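Local coordinates for SusD superfamily protein (PDB 3NQP) that probably binds glycans at the bacterial outer membrane, as a SusD-family partner in nutrient uptake, at residues A38-T43 against Q315-N320; F46-L49 against R53-T56; N278-F283 against F446-Q451. All coordinates share one frame; numbering follows the deposited sequence.

Contact 1: residues A38-T43 against Q315-N320; sequences AAWQHT and QTYEYN
An edge-to-face aromatic pair, Trp40 on Tyr317, joins the first turn of helix 39-48 to the loop that runs into helix 321-325. The benzene half of the indole is the part that reaches across: its CZ2 corner lies 3.7 Å from Tyr317 CE1 and 3.9 Å from Tyr317 CZ, over one face of the phenol ring. The two planes stand at 71°, with the indole's six-membered ring and the phenol ring 5.5 Å apart between centroids, the spacing of a T-shaped stack. Trp40 gets there by swinging CG anti to its own backbone N (chi1 179°), which carries the indole out from the helix and lets its far edge span the gap between two backbones that stay well apart. In this SusD-family fold the helix comes from the N-terminal part of the chain and the loop from its C-terminal half, so a single ring pair bridges segments more than 270 residues apart in sequence. Thr282 touches both rings, and Tyr377 of strand 377-381 also packs on the indole. The phenol hydroxyl is taken up by a hydrogen bond with Asn67 OD1. Three residues after Tyr317, Asn320 caps the start of helix 321-325, its OD1 accepting from Ala322 N.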
loop_
_atom_site.group_PDB
_atom_site.type_symbol
_atom_site.label_atom_id
_atom_site.label_comp_id
_atom_site.label_asym_id
_atom_site.label_seq_id
_atom_site.Cartn_x
_atom_site.Cartn_y
_atom_site.Cartn_z
ATOM N N ALA A 38 -5.565 11.263 -2.103
ATOM C CA ALA A 38 -5.528 10.010 -2.913
ATOM C C ALA A 38 -5.003 8.794 -2.166
ATOM O O ALA A 38 -4.904 7.696 -2.749
ATOM C CB ALA A 38 -4.703 10.234 -4.165
ATOM N N ALA A 39 -4.704 8.941 -0.875
ATOM C CA ALA A 39 -4.089 7.855 -0.116
ATOM C C ALA A 39 -5.000 6.629 0.064
ATOM O O ALA A 39 -4.539 5.487 -0.003
ATOM C CB ALA A 39 -3.613 8.345 1.239
ATOM N N TRP A 40 -6.283 6.849 0.287
ATOM C CA TRP A 40 -7.191 5.704 0.453
ATOM C C TRP A 40 -7.209 4.917 -0.847
ATOM O O TRP A 40 -7.103 3.692 -0.851
ATOM C CB TRP A 40 -8.592 6.182 0.815
ATOM C CG TRP A 40 -9.580 5.080 0.989
ATOM C CD1 TRP A 40 -10.366 4.530 0.012
ATOM C CD2 TRP A 40 -9.922 4.399 2.208
ATOM N NE1 TRP A 40 -11.169 3.569 0.537
ATOM C CE2 TRP A 40 -10.920 3.457 1.884
ATOM C CE3 TRP A 40 -9.478 4.491 3.518
ATOM C CZ2 TRP A 40 -11.485 2.626 2.831
ATOM C CZ3 TRP A 40 -10.045 3.674 4.482
ATOM C CH2 TRP A 40 -11.035 2.753 4.135
ATOM N N GLN A 41 -7.307 5.610 -1.977
ATOM C CA GLN A 41 -7.332 4.884 -3.242
ATOM C C GLN A 41 -6.032 4.110 -3.475
ATOM O O GLN A 41 -6.052 2.992 -4.020
ATOM C CB GLN A 41 -7.589 5.843 -4.412
ATOM C CG GLN A 41 -7.579 5.191 -5.721
ATOM C CD GLN A 41 -8.059 6.122 -6.795
ATOM O OE1 GLN A 41 -9.233 6.061 -7.196
ATOM N NE2 GLN A 41 -7.160 7.014 -7.267
ATOM N N HIS A 42 -4.906 4.735 -3.144
ATOM C CA HIS A 42 -3.599 4.130 -3.383
ATOM C C HIS A 42 -3.430 2.843 -2.550
ATOM O O HIS A 42 -3.009 1.784 -3.060
ATOM C CB HIS A 42 -2.473 5.126 -3.097
ATOM C CG HIS A 42 -1.135 4.485 -2.997
ATOM N ND1 HIS A 42 -0.420 4.089 -4.103
ATOM C CD2 HIS A 42 -0.392 4.127 -1.919
ATOM C CE1 HIS A 42 0.712 3.519 -3.714
ATOM N NE2 HIS A 42 0.743 3.510 -2.389
ATOM N N THR A 43 -3.753 2.942 -1.265
ATOM C CA THR A 43 -3.473 1.900 -0.317
ATOM C C THR A 43 -4.613 0.879 -0.311
ATOM O O THR A 43 -4.380 -0.340 -0.482
ATOM C CB THR A 43 -3.263 2.500 1.087
ATOM O OG1 THR A 43 -2.030 3.246 1.097
ATOM C CG2 THR A 43 -3.273 1.429 2.171
ATOM N N GLN A 315 -18.786 -1.228 9.786
ATOM C CA GLN A 315 -18.049 -2.370 9.259
ATOM C C GLN A 315 -18.474 -2.618 7.823
ATOM O O GLN A 315 -19.340 -3.446 7.525
ATOM C CB GLN A 315 -18.201 -3.648 10.101
ATOM C CG GLN A 315 -17.076 -4.650 9.738
ATOM C CD GLN A 315 -17.054 -5.867 10.600
ATOM O OE1 GLN A 315 -18.108 -6.351 10.993
ATOM N NE2 GLN A 315 -15.848 -6.421 10.858
ATOM N N THR A 316 -17.859 -1.837 6.955
ATOM C CA THR A 316 -18.070 -1.914 5.525
ATOM C C THR A 316 -16.843 -2.424 4.762
ATOM O O THR A 316 -16.876 -2.529 3.560
ATOM C CB THR A 316 -18.545 -0.518 4.945
ATOM O OG1 THR A 316 -17.697 0.539 5.390
ATOM C CG2 THR A 316 -20.010 -0.209 5.402
ATOM N N TYR A 317 -15.783 -2.766 5.479
ATOM C CA TYR A 317 -14.636 -3.497 4.959
ATOM C C TYR A 317 -14.240 -4.481 6.056
ATOM O O TYR A 317 -14.096 -4.069 7.233
ATOM C CB TYR A 317 -13.407 -2.564 4.674
ATOM C CG TYR A 317 -13.692 -1.547 3.598
ATOM C CD1 TYR A 317 -14.292 -0.334 3.915
ATOM C CD2 TYR A 317 -13.437 -1.812 2.267
ATOM C CE1 TYR A 317 -14.626 0.588 2.951
ATOM C CE2 TYR A 317 -13.753 -0.891 1.297
ATOM C CZ TYR A 317 -14.336 0.320 1.639
ATOM O OH TYR A 317 -14.695 1.229 0.680
ATOM N N GLU A 318 -14.104 -5.754 5.708
ATOM C CA GLU A 318 -13.770 -6.785 6.686
ATOM C C GLU A 318 -12.945 -7.915 6.090
ATOM O O GLU A 318 -13.346 -8.550 5.121
ATOM C CB GLU A 318 -15.016 -7.442 7.284
ATOM C CG GLU A 318 -14.716 -8.408 8.530
ATOM C CD GLU A 318 -16.004 -8.990 9.119
ATOM O OE1 GLU A 318 -17.089 -8.638 8.620
ATOM O OE2 GLU A 318 -15.923 -9.745 10.122
ATOM N N TYR A 319 -11.851 -8.241 6.757
ATOM C CA TYR A 319 -11.051 -9.380 6.345
ATOM C C TYR A 319 -11.719 -10.680 6.698
ATOM O O TYR A 319 -12.332 -10.823 7.766
ATOM C CB TYR A 319 -9.678 -9.335 6.979
ATOM C CG TYR A 319 -8.840 -8.207 6.442
ATOM C CD1 TYR A 319 -8.135 -8.355 5.266
ATOM C CD2 TYR A 319 -8.768 -6.997 7.103
ATOM C CE1 TYR A 319 -7.377 -7.297 4.737
ATOM C CE2 TYR A 319 -7.963 -5.927 6.596
ATOM C CZ TYR A 319 -7.301 -6.111 5.395
ATOM O OH TYR A 319 -6.538 -5.106 4.848
ATOM N N ASN A 320 -11.565 -11.659 5.811
ATOM C CA ASN A 320 -11.996 -13.030 6.098
ATOM C C ASN A 320 -11.296 -13.394 7.396
ATOM O O ASN A 320 -10.132 -13.039 7.597
ATOM C CB ASN A 320 -11.500 -13.922 4.976
ATOM C CG ASN A 320 -11.973 -15.324 5.079
ATOM O OD1 ASN A 320 -11.568 -16.066 5.985
ATOM N ND2 ASN A 320 -12.834 -15.731 4.133
#

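Contact 2: residues F46-L49 against R53-T56; sequences FGEL and RFIT
Glu48 and Leu49, where helix 39-48 gives way to the following loop, pack against Phe54 and Arg53 as the chain turns back on itself. This is a short helix-to-loop reversal in the N-terminal part of the SusD-like fold, with three residues between the two segments. The tight side is built on the Phe54 ring. Leu49 CD2 sits over the centre of the Phe54 ring, 4.0 Å from its centroid and 9° off the normal, a CH-pi contact made by one methyl of the leucine fork. Glu48 meets the same ring at its rim, the backbone O of Glu48 lying near the ring plane 3.6 Å from Phe54 CE2, while the carboxylate stands almost perpendicular to the ring. Phe54 also meets the ring of Tyr319 and packs on Phe283 and on Ile71 of helix 68-71.

The polar side is looser and is joined through one water, though still buried. Glu48 bends at chi2 (-77°), which turns its carboxylate toward the guanidinium; Arg53 runs extended from CG to NE, and the two flat groups end up only 8° from coplanar. Even so, the salt bridge is long: the bond from Arg53 NH2 to Glu48 OE1 measures 3.4 Å and is weak. Both ends have other partners, Glu48 OE1 with Tyr319 OH, Glu48 OE2 with Gly450 N, and Arg53 NH1 with Asp443 O, the last tying the loop to helix 431-445. This surrounding network would be expected to favour the charged carboxylate. One water bridges the two segments, accepting from Arg53 NE at 3.1 Å in the guanidinium plane and donating to Glu48 O and, at 2.7 Å, to Glu48 OE1.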
loop_
_atom_site.group_PDB
_atom_site.type_symbol
_atom_site.label_atom_id
_atom_site.label_comp_id
_atom_site.label_asym_id
_atom_site.label_seq_id
_atom_site.Cartn_x
_atom_site.Cartn_y
_atom_site.Cartn_z
ATOM N N PHE A 46 -6.581 0.269 -4.580
ATOM C CA PHE A 46 -5.605 -0.318 -5.497
ATOM C C PHE A 46 -4.771 -1.445 -4.811
ATOM O O PHE A 46 -4.600 -2.517 -5.362
ATOM C CB PHE A 46 -4.646 0.747 -5.975
ATOM C CG PHE A 46 -5.225 1.781 -6.900
ATOM C CD1 PHE A 46 -6.410 1.582 -7.615
ATOM C CD2 PHE A 46 -4.503 2.928 -7.158
ATOM C CE1 PHE A 46 -6.871 2.561 -8.521
ATOM C CE2 PHE A 46 -4.962 3.903 -8.091
ATOM C CZ PHE A 46 -6.161 3.721 -8.740
ATOM N N GLY A 47 -4.303 -1.206 -3.590
ATOM C CA GLY A 47 -3.343 -2.097 -2.950
ATOM C C GLY A 47 -3.946 -3.295 -2.251
ATOM O O GLY A 47 -3.305 -4.345 -2.204
ATOM N N GLU A 48 -5.135 -3.141 -1.655
ATOM C CA GLU A 48 -5.690 -4.211 -0.768
ATOM C C GLU A 48 -6.852 -4.987 -1.367
ATOM O O GLU A 48 -6.899 -6.206 -1.265
ATOM C CB GLU A 48 -6.267 -3.623 0.537
ATOM C CG GLU A 48 -5.326 -3.124 1.508
ATOM C CD GLU A 48 -4.615 -4.171 2.321
ATOM O OE1 GLU A 48 -5.133 -5.277 2.595
ATOM O OE2 GLU A 48 -3.525 -3.813 2.752
ATOM N N LEU A 49 -7.831 -4.274 -1.937
ATOM C CA LEU A 49 -9.147 -4.909 -2.134
ATOM C C LEU A 49 -9.191 -6.137 -3.027
ATOM O O LEU A 49 -9.998 -7.025 -2.792
ATOM C CB LEU A 49 -10.199 -3.909 -2.593
ATOM C CG LEU A 49 -10.657 -2.802 -1.626
ATOM C CD1 LEU A 49 -11.739 -1.967 -2.335
ATOM C CD2 LEU A 49 -11.129 -3.304 -0.218
ATOM N N ARG A 53 -8.708 -11.585 0.188
ATOM C CA ARG A 53 -8.944 -11.845 1.610
ATOM C C ARG A 53 -9.996 -11.002 2.295
ATOM O O ARG A 53 -10.082 -10.994 3.552
ATOM C CB ARG A 53 -7.634 -11.792 2.393
ATOM C CG ARG A 53 -6.813 -10.582 2.193
ATOM C CD ARG A 53 -5.487 -10.729 3.027
ATOM N NE ARG A 53 -4.791 -9.469 2.984
ATOM C CZ ARG A 53 -3.679 -9.156 3.638
ATOM N NH1 ARG A 53 -3.081 -10.032 4.434
ATOM N NH2 ARG A 53 -3.148 -7.931 3.464
ATOM N N PHE A 54 -10.846 -10.350 1.500
ATOM C CA PHE A 54 -11.959 -9.580 2.018
ATOM C C PHE A 54 -13.253 -10.401 1.885
ATOM O O PHE A 54 -13.358 -11.244 1.023
ATOM C CB PHE A 54 -12.067 -8.270 1.257
ATOM C CG PHE A 54 -11.118 -7.213 1.748
ATOM C CD1 PHE A 54 -11.434 -6.425 2.819
ATOM C CD2 PHE A 54 -9.894 -7.072 1.194
ATOM C CE1 PHE A 54 -10.560 -5.477 3.298
ATOM C CE2 PHE A 54 -9.007 -6.129 1.662
ATOM C CZ PHE A 54 -9.337 -5.339 2.727
ATOM N N ILE A 55 -14.191 -10.222 2.802
ATOM C CA ILE A 55 -15.482 -10.854 2.635
ATOM C C ILE A 55 -16.377 -9.933 1.776
ATOM O O ILE A 55 -16.089 -8.733 1.615
ATOM C CB ILE A 55 -16.133 -11.176 3.979
ATOM C CG1 ILE A 55 -16.498 -9.909 4.736
ATOM C CG2 ILE A 55 -15.228 -12.060 4.862
ATOM C CD1 ILE A 55 -17.962 -9.728 4.878
ATOM N N THR A 56 -17.471 -10.496 1.269
ATOM C CA THR A 56 -18.519 -9.712 0.617
ATOM C C THR A 56 -19.866 -10.094 1.219
ATOM O O THR A 56 -19.944 -10.999 2.045
ATOM C CB THR A 56 -18.546 -9.934 -0.932
ATOM O OG1 THR A 56 -18.798 -11.304 -1.196
ATOM C CG2 THR A 56 -17.223 -9.555 -1.534
HETATM O O HOH W 1 -5.619 -7.369 0.919
#

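Contact 3: residues N278-F283 against F446-Q451; sequences NSNGTF and FIQEGQ
Gln448 reaches between Asn280 and Phe283 with a chain that is extended beyond CG, its CG anti to the backbone N (chi1 -153°). The end of the chain then turns at chi3 (65°), setting the amide nearly upright on the Phe283 ring, 80° between planes. Gln448 NE2 hangs 3.3 Å above the centre of that ring, an amide nitrogen over an aromatic face. The other amide atom looks toward Asn280: the two amide planes are roughly parallel, but Gln448 OE1 and Asn280 ND2 stay 3.6 Å apart and are joined through a water that accepts from Asn280 ND2 and donates to Gln448 OE1 at 2.8 Å. A second water accepts from Gln448 NE2 and donates to Asn280 O at 2.7 Å. The Asn280 backbone is held by an Asx turn, Asn278 OD1 accepting from Asn280 N, while Asn280 OD1 is hydrogen-bonded with Tyr377 OH and Asn280 ND2 also with Asn361 O. Gln448 belongs to a type II turn from Phe446 to Glu449, which follows helix 431-445 and precedes helix 452-458; Trp40 of helix 39-48 packs on Asn280 and Phe283, and Val358 of strand 351-358 lies against Phe283 and Gln448.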
loop_
_atom_site.group_PDB
_atom_site.type_symbol
_atom_site.label_atom_id
_atom_site.label_comp_id
_atom_site.label_asym_id
_atom_site.label_seq_id
_atom_site.Cartn_x
_atom_site.Cartn_y
_atom_site.Cartn_z
ATOM N N ASN A 278 -9.101 10.047 8.220
ATOM C CA ASN A 278 -9.254 8.999 7.228
ATOM C C ASN A 278 -10.447 8.121 7.600
ATOM O O ASN A 278 -11.088 8.326 8.662
ATOM C CB ASN A 278 -7.938 8.234 7.090
ATOM C CG ASN A 278 -7.474 7.612 8.388
ATOM O OD1 ASN A 278 -8.213 6.834 8.986
ATOM N ND2 ASN A 278 -6.217 7.904 8.797
ATOM N N SER A 279 -10.734 7.164 6.732
ATOM C CA SER A 279 -11.882 6.272 6.869
ATOM C C SER A 279 -11.572 4.935 7.544
ATOM O O SER A 279 -12.307 3.976 7.348
ATOM C CB SER A 279 -12.437 6.037 5.454
ATOM O OG SER A 279 -12.942 7.273 4.939
ATOM N N ASN A 280 -10.557 4.886 8.414
ATOM C CA ASN A 280 -10.193 3.654 9.089
ATOM C C ASN A 280 -11.301 3.167 10.053
ATOM O O ASN A 280 -11.339 1.968 10.423
ATOM C CB ASN A 280 -8.810 3.745 9.764
ATOM C CG ASN A 280 -7.649 3.676 8.766
ATOM O OD1 ASN A 280 -7.879 3.539 7.554
ATOM N ND2 ASN A 280 -6.384 3.806 9.268
ATOM N N GLY A 281 -12.254 4.060 10.382
ATOM C CA GLY A 281 -13.456 3.656 11.159
ATOM C C GLY A 281 -14.367 2.661 10.472
ATOM O O GLY A 281 -15.193 1.970 11.118
ATOM N N THR A 282 -14.246 2.578 9.149
ATOM C CA THR A 282 -15.053 1.652 8.354
ATOM C C THR A 282 -14.635 0.194 8.435
ATOM O O THR A 282 -15.313 -0.655 7.855
ATOM C CB THR A 282 -15.085 2.052 6.830
ATOM O OG1 THR A 282 -13.791 1.931 6.265
ATOM C CG2 THR A 282 -15.589 3.527 6.626
ATOM N N PHE A 283 -13.512 -0.113 9.097
ATOM C CA PHE A 283 -13.098 -1.511 9.326
ATOM C C PHE A 283 -13.466 -1.958 10.755
ATOM O O PHE A 283 -12.916 -2.953 11.236
ATOM C CB PHE A 283 -11.578 -1.701 9.187
ATOM C CG PHE A 283 -11.063 -1.682 7.770
ATOM C CD1 PHE A 283 -11.034 -0.517 7.040
ATOM C CD2 PHE A 283 -10.500 -2.826 7.212
ATOM C CE1 PHE A 283 -10.522 -0.528 5.727
ATOM C CE2 PHE A 283 -9.982 -2.830 5.922
ATOM C CZ PHE A 283 -9.986 -1.693 5.195
ATOM N N PHE A 446 1.735 -6.241 6.706
ATOM C CA PHE A 446 1.197 -5.087 5.985
ATOM C C PHE A 446 -0.334 -5.082 5.753
ATOM O O PHE A 446 -0.842 -4.536 4.778
ATOM C CB PHE A 446 1.907 -4.976 4.656
ATOM C CG PHE A 446 3.340 -4.727 4.767
ATOM C CD1 PHE A 446 3.814 -3.548 5.336
ATOM C CD2 PHE A 446 4.270 -5.664 4.312
ATOM C CE1 PHE A 446 5.167 -3.331 5.462
ATOM C CE2 PHE A 446 5.622 -5.422 4.428
ATOM C CZ PHE A 446 6.063 -4.254 5.013
ATOM N N ILE A 447 -1.057 -5.663 6.681
ATOM C CA ILE A 447 -2.515 -5.529 6.716
ATOM C C ILE A 447 -2.876 -4.044 6.714
ATOM O O ILE A 447 -2.400 -3.276 7.545
ATOM C CB ILE A 447 -3.122 -6.274 7.932
ATOM C CG1 ILE A 447 -3.018 -7.801 7.700
ATOM C CG2 ILE A 447 -4.619 -5.885 8.130
ATOM C CD1 ILE A 447 -3.466 -8.658 8.840
ATOM N N GLN A 448 -3.685 -3.654 5.727
ATOM C CA GLN A 448 -4.207 -2.321 5.604
ATOM C C GLN A 448 -3.131 -1.322 5.150
ATOM O O GLN A 448 -3.287 -0.145 5.366
ATOM C CB GLN A 448 -4.863 -1.854 6.908
ATOM C CG GLN A 448 -5.940 -0.817 6.699
ATOM C CD GLN A 448 -6.505 -0.313 7.996
ATOM O OE1 GLN A 448 -5.799 0.317 8.782
ATOM N NE2 GLN A 448 -7.809 -0.550 8.209
ATOM N N GLU A 449 -2.059 -1.842 4.537
ATOM C CA GLU A 449 -0.911 -1.056 4.054
ATOM C C GLU A 449 -0.637 -1.306 2.557
ATOM O O GLU A 449 0.397 -0.910 2.032
ATOM C CB GLU A 449 0.312 -1.336 4.921
ATOM C CG GLU A 449 0.316 -0.653 6.264
ATOM C CD GLU A 449 1.590 -0.934 7.001
ATOM O OE1 GLU A 449 1.645 -2.023 7.671
ATOM O OE2 GLU A 449 2.540 -0.096 6.882
ATOM N N GLY A 450 -1.613 -1.878 1.855
ATOM C CA GLY A 450 -1.700 -1.726 0.403
ATOM C C GLY A 450 -0.717 -2.539 -0.436
ATOM O O GLY A 450 -0.296 -2.093 -1.511
ATOM N N GLN A 451 -0.335 -3.716 0.046
ATOM C CA GLN A 451 0.617 -4.524 -0.687
ATOM C C GLN A 451 0.080 -5.767 -1.444
ATOM O O GLN A 451 0.642 -6.156 -2.504
ATOM C CB GLN A 451 1.706 -4.993 0.258
ATOM C CG GLN A 451 2.480 -3.868 0.962
ATOM C CD GLN A 451 3.230 -2.998 0.010
ATOM O OE1 GLN A 451 4.110 -3.454 -0.732
ATOM N NE2 GLN A 451 2.862 -1.712 -0.016
HETATM O O HOH W 2 -9.325 0.297 10.941
HETATM O O HOH W 3 -4.141 2.457 8.002
#

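In the fold
All three contacts lie near the middle of the chain, within about 12 Å of its centre. Contacts 2 and 3 are buried, while contact 1 is partly buried. Contacts 1 and 2 share helix 39-48, using its opposite ends, and 315-320 runs beside 53-56, with Asn320 N hydrogen-bonded to Arg53 O at 2.8 Å. Contacts 1 and 3 interlace along the chain and meet where Thr282 O receives Thr316 N. Their chemistry differs: aromatic alone in contact 1, a methyl on a ring beside a weak salt bridge backed by one water in contact 2, and water-joined amides with an amide-on-ring contact in contact 3.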